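Local coordinates for protein sgbp-b (Bacteroides uniformis, PDB 7K44) that probably binds xyloglucan at the cell surface as a surface glycan-binding protein of a polysaccharide utilization locus, at residues T280-E294 against V328-V342. Sequence-based numbering, arbitrary orientation.
Sequences TSELALQFECFVAVE and VGQWMQCSIPLSELV
Phe-290 and Trp-331 bury more surface in this contact than any other residues and meet on one face of the antiparallel pair formed by strands 283-291 and 331-337, part of a sheet in the C-terminal, probably xyloglucan-binding, domain. Phe-290 CB sits over the centre of the indole six-membered ring, 3.7 Å from its centroid, while the phenyl edge turns toward the face of the five-membered ring in an edge-to-face pair with planes at 67°. CG of Phe-290 lies anti to the backbone N (chi1 -174°), which carries the ring onward past the indole, where Phe-290 CZ comes 3.4 Å from Gly-329 C. A leucine in place of Trp-331 would probably leave Phe-290 without the aromatic face beneath its CB and the Phe-239 carbonyl without its indole N-H donor. Next to this pair, Gly-329 N-H bonds Val-291 O, and Val-328 CG1 packs 3.6 Å from that same oxygen.

Farther along the same face, the amides of Gln-286 and Gln-333 stack with planes 10° apart. Gln-286 OE1 lies 3.3 Å from Gln-333 OE1, two acceptors not bonded to each other. Gln-286 NE2 donates to Ser-335 OG at 3.1 Å within the Gln-286 amide plane. Arg-381 serves both OE1 atoms and forms a salt bridge with Glu-288, which also bonds Ser-133 OG; Met-134 N reaches Gln-333 OE1, and Asp-321 takes Gln-333 NE2 and Ser-335 OG. On the reverse face, Cys-334 CB lies over the Phe-287 ring, toward its rim, 3.6 Å from Phe-287 CZ.

Paired backbone bonds at Leu-285, Phe-287 and Cys-289 hold the register, and strand 371-384 flanks 283-291 on its other side. The chemistry is thus divided: one face is apolar, whereas the other joins an aromatic cluster to a polar network whose close amide oxygens are probably stabilised by the arginine's positive charge.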
loop_
_atom_site.group_PDB
_atom_site.type_symbol
_atom_site.label_atom_id
_atom_site.label_comp_id
_atom_site.label_asym_id
_atom_site.label_seq_id
_atom_site.Cartn_x
_atom_site.Cartn_y
_atom_site.Cartn_z
ATOM N N THR A 280 -16.544 7.386 17.435
ATOM C CA THR A 280 -16.599 7.641 16.001
ATOM C C THR A 280 -15.366 8.392 15.518
ATOM O O THR A 280 -14.997 8.274 14.343
ATOM C CB THR A 280 -17.898 8.361 15.606
ATOM O OG1 THR A 280 -18.016 9.594 16.319
ATOM C CG2 THR A 280 -19.123 7.490 15.907
ATOM N N SER A 281 -14.696 9.126 16.412
ATOM C CA SER A 281 -13.435 9.776 16.073
ATOM C C SER A 281 -12.338 8.784 15.711
ATOM O O SER A 281 -11.326 9.185 15.133
ATOM C CB SER A 281 -12.958 10.607 17.273
ATOM O OG SER A 281 -12.622 9.744 18.348
ATOM N N GLU A 282 -12.495 7.506 16.059
ATOM C CA GLU A 282 -11.493 6.492 15.773
ATOM C C GLU A 282 -11.851 5.641 14.560
ATOM O O GLU A 282 -11.148 4.672 14.265
ATOM C CB GLU A 282 -11.258 5.617 17.007
ATOM C CG GLU A 282 -10.796 6.441 18.223
ATOM C CD GLU A 282 -10.618 5.623 19.499
ATOM O OE1 GLU A 282 -10.900 4.405 19.494
ATOM O OE2 GLU A 282 -10.187 6.210 20.515
ATOM N N LEU A 283 -12.914 5.993 13.840
ATOM C CA LEU A 283 -13.421 5.146 12.769
ATOM C C LEU A 283 -13.400 5.892 11.443
ATOM O O LEU A 283 -13.444 7.121 11.397
ATOM C CB LEU A 283 -14.861 4.716 13.066
ATOM C CG LEU A 283 -15.047 3.772 14.256
ATOM C CD1 LEU A 283 -16.533 3.636 14.600
ATOM C CD2 LEU A 283 -14.412 2.420 14.002
ATOM N N ALA A 284 -13.370 5.122 10.344
ATOM C CA ALA A 284 -13.442 5.678 9.003
ATOM C C ALA A 284 -14.464 4.899 8.188
ATOM O O ALA A 284 -14.632 3.690 8.375
ATOM C CB ALA A 284 -12.100 5.611 8.258
ATOM N N LEU A 285 -15.151 5.613 7.299
ATOM C CA LEU A 285 -15.855 4.975 6.192
ATOM C C LEU A 285 -14.848 4.760 5.073
ATOM O O LEU A 285 -14.228 5.717 4.594
ATOM C CB LEU A 285 -17.019 5.828 5.697
ATOM C CG LEU A 285 -17.759 5.207 4.502
ATOM C CD1 LEU A 285 -18.582 4.037 4.984
ATOM C CD2 LEU A 285 -18.643 6.248 3.839
ATOM N N GLN A 286 -14.668 3.505 4.661
ATOM C CA GLN A 286 -13.581 3.142 3.771
ATOM C C GLN A 286 -14.176 2.346 2.623
ATOM O O GLN A 286 -15.115 1.569 2.825
ATOM C CB GLN A 286 -12.573 2.306 4.560
ATOM C CG GLN A 286 -11.350 1.852 3.815
ATOM C CD GLN A 286 -10.414 1.092 4.736
ATOM O OE1 GLN A 286 -10.492 -0.133 4.865
ATOM N NE2 GLN A 286 -9.525 1.826 5.402
ATOM N N PHE A 287 -13.681 2.585 1.412
ATOM C CA PHE A 287 -14.244 1.905 0.250
ATOM C C PHE A 287 -13.209 1.774 -0.855
ATOM O O PHE A 287 -12.126 2.364 -0.816
ATOM C CB PHE A 287 -15.511 2.618 -0.248
ATOM C CG PHE A 287 -15.304 4.070 -0.592
ATOM C CD1 PHE A 287 -15.394 5.054 0.388
ATOM C CD2 PHE A 287 -15.011 4.449 -1.899
ATOM C CE1 PHE A 287 -15.201 6.400 0.066
ATOM C CE2 PHE A 287 -14.820 5.785 -2.231
ATOM C CZ PHE A 287 -14.900 6.759 -1.247
ATOM N N GLU A 288 -13.543 0.960 -1.846
ATOM C CA GLU A 288 -12.675 0.776 -2.996
ATOM C C GLU A 288 -13.240 1.576 -4.163
ATOM O O GLU A 288 -14.463 1.643 -4.355
ATOM C CB GLU A 288 -12.532 -0.714 -3.326
ATOM C CG GLU A 288 -11.081 -1.114 -3.592
ATOM C CD GLU A 288 -10.293 -1.281 -2.300
ATOM O OE1 GLU A 288 -9.053 -1.411 -2.339
ATOM O OE2 GLU A 288 -10.917 -1.254 -1.222
ATOM N N CYS A 289 -12.349 2.231 -4.904
ATOM C CA CYS A 289 -12.738 3.099 -6.009
ATOM C C CYS A 289 -11.783 2.929 -7.179
ATOM O O CYS A 289 -10.559 2.890 -6.998
ATOM C CB CYS A 289 -12.769 4.566 -5.556
ATOM S SG CYS A 289 -13.305 5.730 -6.837
ATOM N N PHE A 290 -12.340 2.800 -8.376
ATOM C CA PHE A 290 -11.564 2.666 -9.605
ATOM C C PHE A 290 -11.928 3.845 -10.499
ATOM O O PHE A 290 -13.074 3.947 -10.959
ATOM C CB PHE A 290 -11.895 1.336 -10.286
ATOM C CG PHE A 290 -11.041 1.025 -11.502
ATOM C CD1 PHE A 290 -11.233 1.707 -12.705
ATOM C CD2 PHE A 290 -10.066 0.036 -11.445
ATOM C CE1 PHE A 290 -10.452 1.408 -13.830
ATOM C CE2 PHE A 290 -9.291 -0.265 -12.566
ATOM C CZ PHE A 290 -9.486 0.429 -13.752
ATOM N N VAL A 291 -10.972 4.739 -10.731
ATOM C CA VAL A 291 -11.165 5.879 -11.623
ATOM C C VAL A 291 -10.593 5.487 -12.976
ATOM O O VAL A 291 -9.374 5.357 -13.126
ATOM C CB VAL A 291 -10.509 7.151 -11.074
ATOM C CG1 VAL A 291 -10.630 8.300 -12.086
ATOM C CG2 VAL A 291 -11.131 7.538 -9.743
ATOM N N ALA A 292 -11.467 5.273 -13.962
ATOM C CA ALA A 292 -10.990 4.809 -15.260
ATOM C C ALA A 292 -10.498 5.951 -16.136
ATOM O O ALA A 292 -9.666 5.728 -17.023
ATOM C CB ALA A 292 -12.095 4.046 -15.986
ATOM N N VAL A 293 -11.000 7.162 -15.921
ATOM C CA VAL A 293 -10.678 8.301 -16.769
ATOM C C VAL A 293 -10.325 9.474 -15.867
ATOM O O VAL A 293 -11.129 9.875 -15.020
ATOM C CB VAL A 293 -11.840 8.664 -17.712
ATOM C CG1 VAL A 293 -11.512 9.925 -18.490
ATOM C CG2 VAL A 293 -12.132 7.512 -18.669
ATOM N N GLU A 294 -9.125 10.016 -16.044
ATOM C CA GLU A 294 -8.715 11.184 -15.283
ATOM C C GLU A 294 -9.589 12.377 -15.649
ATOM O O GLU A 294 -9.986 12.543 -16.806
ATOM C CB GLU A 294 -7.253 11.497 -15.594
ATOM C CG GLU A 294 -6.644 12.578 -14.728
ATOM C CD GLU A 294 -5.162 12.749 -15.000
ATOM O OE1 GLU A 294 -4.681 12.194 -16.011
ATOM O OE2 GLU A 294 -4.482 13.428 -14.203
ATOM N N VAL A 328 -5.240 6.558 -11.550
ATOM C CA VAL A 328 -6.088 6.220 -12.687
ATOM C C VAL A 328 -5.799 4.804 -13.168
ATOM O O VAL A 328 -4.639 4.392 -13.305
ATOM C CB VAL A 328 -5.927 7.279 -13.792
ATOM C CG1 VAL A 328 -6.773 6.931 -15.009
ATOM C CG2 VAL A 328 -6.308 8.654 -13.250
ATOM N N GLY A 329 -6.857 4.034 -13.390
ATOM C CA GLY A 329 -6.697 2.707 -13.937
ATOM C C GLY A 329 -6.390 1.613 -12.944
ATOM O O GLY A 329 -6.025 0.505 -13.360
ATOM N N GLN A 330 -6.537 1.865 -11.648
ATOM C CA GLN A 330 -6.240 0.871 -10.621
ATOM C C GLN A 330 -7.220 1.055 -9.470
ATOM O O GLN A 330 -7.545 2.195 -9.132
ATOM C CB GLN A 330 -4.803 1.079 -10.110
ATOM C CG GLN A 330 -4.537 0.705 -8.648
ATOM C CD GLN A 330 -4.069 -0.735 -8.483
ATOM O OE1 GLN A 330 -3.256 -1.227 -9.267
ATOM N NE2 GLN A 330 -4.590 -1.418 -7.468
ATOM N N TRP A 331 -7.643 -0.043 -8.852
ATOM C CA TRP A 331 -8.475 0.068 -7.661
ATOM C C TRP A 331 -7.686 0.722 -6.528
ATOM O O TRP A 331 -6.548 0.330 -6.243
ATOM C CB TRP A 331 -8.938 -1.319 -7.228
ATOM C CG TRP A 331 -10.085 -1.851 -8.020
ATOM C CD1 TRP A 331 -10.033 -2.779 -9.016
ATOM C CD2 TRP A 331 -11.474 -1.493 -7.875
ATOM N NE1 TRP A 331 -11.301 -3.021 -9.502
ATOM C CE2 TRP A 331 -12.204 -2.246 -8.820
ATOM C CE3 TRP A 331 -12.170 -0.608 -7.034
ATOM C CZ2 TRP A 331 -13.608 -2.158 -8.943
ATOM C CZ3 TRP A 331 -13.560 -0.506 -7.166
ATOM C CH2 TRP A 331 -14.266 -1.271 -8.118
ATOM N N MET A 332 -8.290 1.713 -5.882
ATOM C CA MET A 332 -7.723 2.405 -4.733
ATOM C C MET A 332 -8.578 2.167 -3.497
ATOM O O MET A 332 -9.801 2.022 -3.580
ATOM C CB MET A 332 -7.806 3.922 -4.919
ATOM C CG MET A 332 -7.251 4.500 -6.185
ATOM S SD MET A 332 -7.437 6.291 -6.050
ATOM C CE MET A 332 -9.157 6.546 -6.512
ATOM N N GLN A 333 -7.947 2.228 -2.328
ATOM C CA GLN A 333 -8.675 2.329 -1.076
ATOM C C GLN A 333 -8.791 3.792 -0.682
ATOM O O GLN A 333 -7.796 4.521 -0.647
ATOM C CB GLN A 333 -7.953 1.564 0.026
ATOM C CG GLN A 333 -8.533 1.818 1.399
ATOM C CD GLN A 333 -7.845 1.008 2.466
ATOM O OE1 GLN A 333 -8.088 -0.188 2.615
ATOM N NE2 GLN A 333 -6.976 1.662 3.227
ATOM N N CYS A 334 -10.009 4.210 -0.361
ATOM C CA CYS A 334 -10.325 5.586 -0.006
ATOM C C CYS A 334 -10.966 5.576 1.374
ATOM O O CYS A 334 -11.915 4.825 1.604
ATOM C CB CYS A 334 -11.343 6.138 -0.999
ATOM S SG CYS A 334 -10.735 6.201 -2.735
ATOM N N SER A 335 -10.474 6.419 2.281
ATOM C CA SER A 335 -11.014 6.509 3.633
ATOM C C SER A 335 -11.473 7.931 3.934
ATOM O O SER A 335 -10.800 8.903 3.568
ATOM C CB SER A 335 -9.996 6.071 4.700
ATOM O OG SER A 335 -9.534 4.744 4.486
ATOM N N ILE A 336 -12.610 8.039 4.615
ATOM C CA ILE A 336 -13.134 9.315 5.100
ATOM C C ILE A 336 -13.407 9.179 6.592
ATOM O O ILE A 336 -14.102 8.238 7.003
ATOM C CB ILE A 336 -14.414 9.702 4.348
ATOM C CG1 ILE A 336 -14.103 9.901 2.862
ATOM C CG2 ILE A 336 -15.049 10.952 4.968
ATOM C CD1 ILE A 336 -15.216 10.501 2.099
ATOM N N PRO A 337 -12.890 10.065 7.440
ATOM C CA PRO A 337 -13.127 9.911 8.878
ATOM C C PRO A 337 -14.617 9.958 9.170
ATOM O O PRO A 337 -15.336 10.832 8.677
ATOM C CB PRO A 337 -12.395 11.115 9.487
ATOM C CG PRO A 337 -11.347 11.480 8.460
ATOM C CD PRO A 337 -12.030 11.221 7.136
ATOM N N LEU A 338 -15.077 9.008 9.983
ATOM C CA LEU A 338 -16.501 8.939 10.286
ATOM C C LEU A 338 -16.965 10.170 11.045
ATOM O O LEU A 338 -18.132 10.575 10.925
ATOM C CB LEU A 338 -16.821 7.656 11.053
ATOM C CG LEU A 338 -18.286 7.233 11.113
ATOM C CD1 LEU A 338 -18.834 6.967 9.700
ATOM C CD2 LEU A 338 -18.420 6.010 11.994
ATOM N N SER A 339 -16.070 10.787 11.822
ATOM C CA SER A 339 -16.438 12.016 12.515
ATOM C C SER A 339 -16.689 13.185 11.565
ATOM O O SER A 339 -17.246 14.194 12.006
ATOM C CB SER A 339 -15.389 12.373 13.581
ATOM O OG SER A 339 -14.141 12.679 12.990
ATOM N N GLU A 340 -16.296 13.080 10.286
ATOM C CA GLU A 340 -16.655 14.090 9.296
ATOM C C GLU A 340 -18.032 13.839 8.697
ATOM O O GLU A 340 -18.500 14.649 7.889
ATOM C CB GLU A 340 -15.630 14.135 8.157
ATOM C CG GLU A 340 -14.224 14.608 8.542
ATOM C CD GLU A 340 -14.116 16.114 8.768
ATOM O OE1 GLU A 340 -15.122 16.838 8.619
ATOM O OE2 GLU A 340 -12.993 16.573 9.076
ATOM N N LEU A 341 -18.673 12.733 9.063
ATOM C CA LEU A 341 -19.929 12.329 8.458
ATOM C C LEU A 341 -21.066 12.148 9.445
ATOM O O LEU A 341 -22.226 12.099 9.019
ATOM C CB LEU A 341 -19.763 11.000 7.708
ATOM C CG LEU A 341 -18.871 11.023 6.483
ATOM C CD1 LEU A 341 -18.496 9.595 6.077
ATOM C CD2 LEU A 341 -19.614 11.740 5.374
ATOM N N VAL A 342 -20.780 12.007 10.738
ATOM C CA VAL A 342 -21.802 11.658 11.716
ATOM C C VAL A 342 -21.720 12.604 12.907
ATOM O O VAL A 342 -20.634 13.043 13.295
ATOM C CB VAL A 342 -21.724 10.182 12.173
ATOM C CG1 VAL A 342 -21.627 9.241 10.956
ATOM C CG2 VAL A 342 -20.556 9.954 13.144
HETATM O O HOH W 1 -13.378 9.829 12.574
HETATM O O HOH W 2 -7.091 -1.676 -3.977
HETATM O O HOH W 3 -8.500 4.660 -9.395
#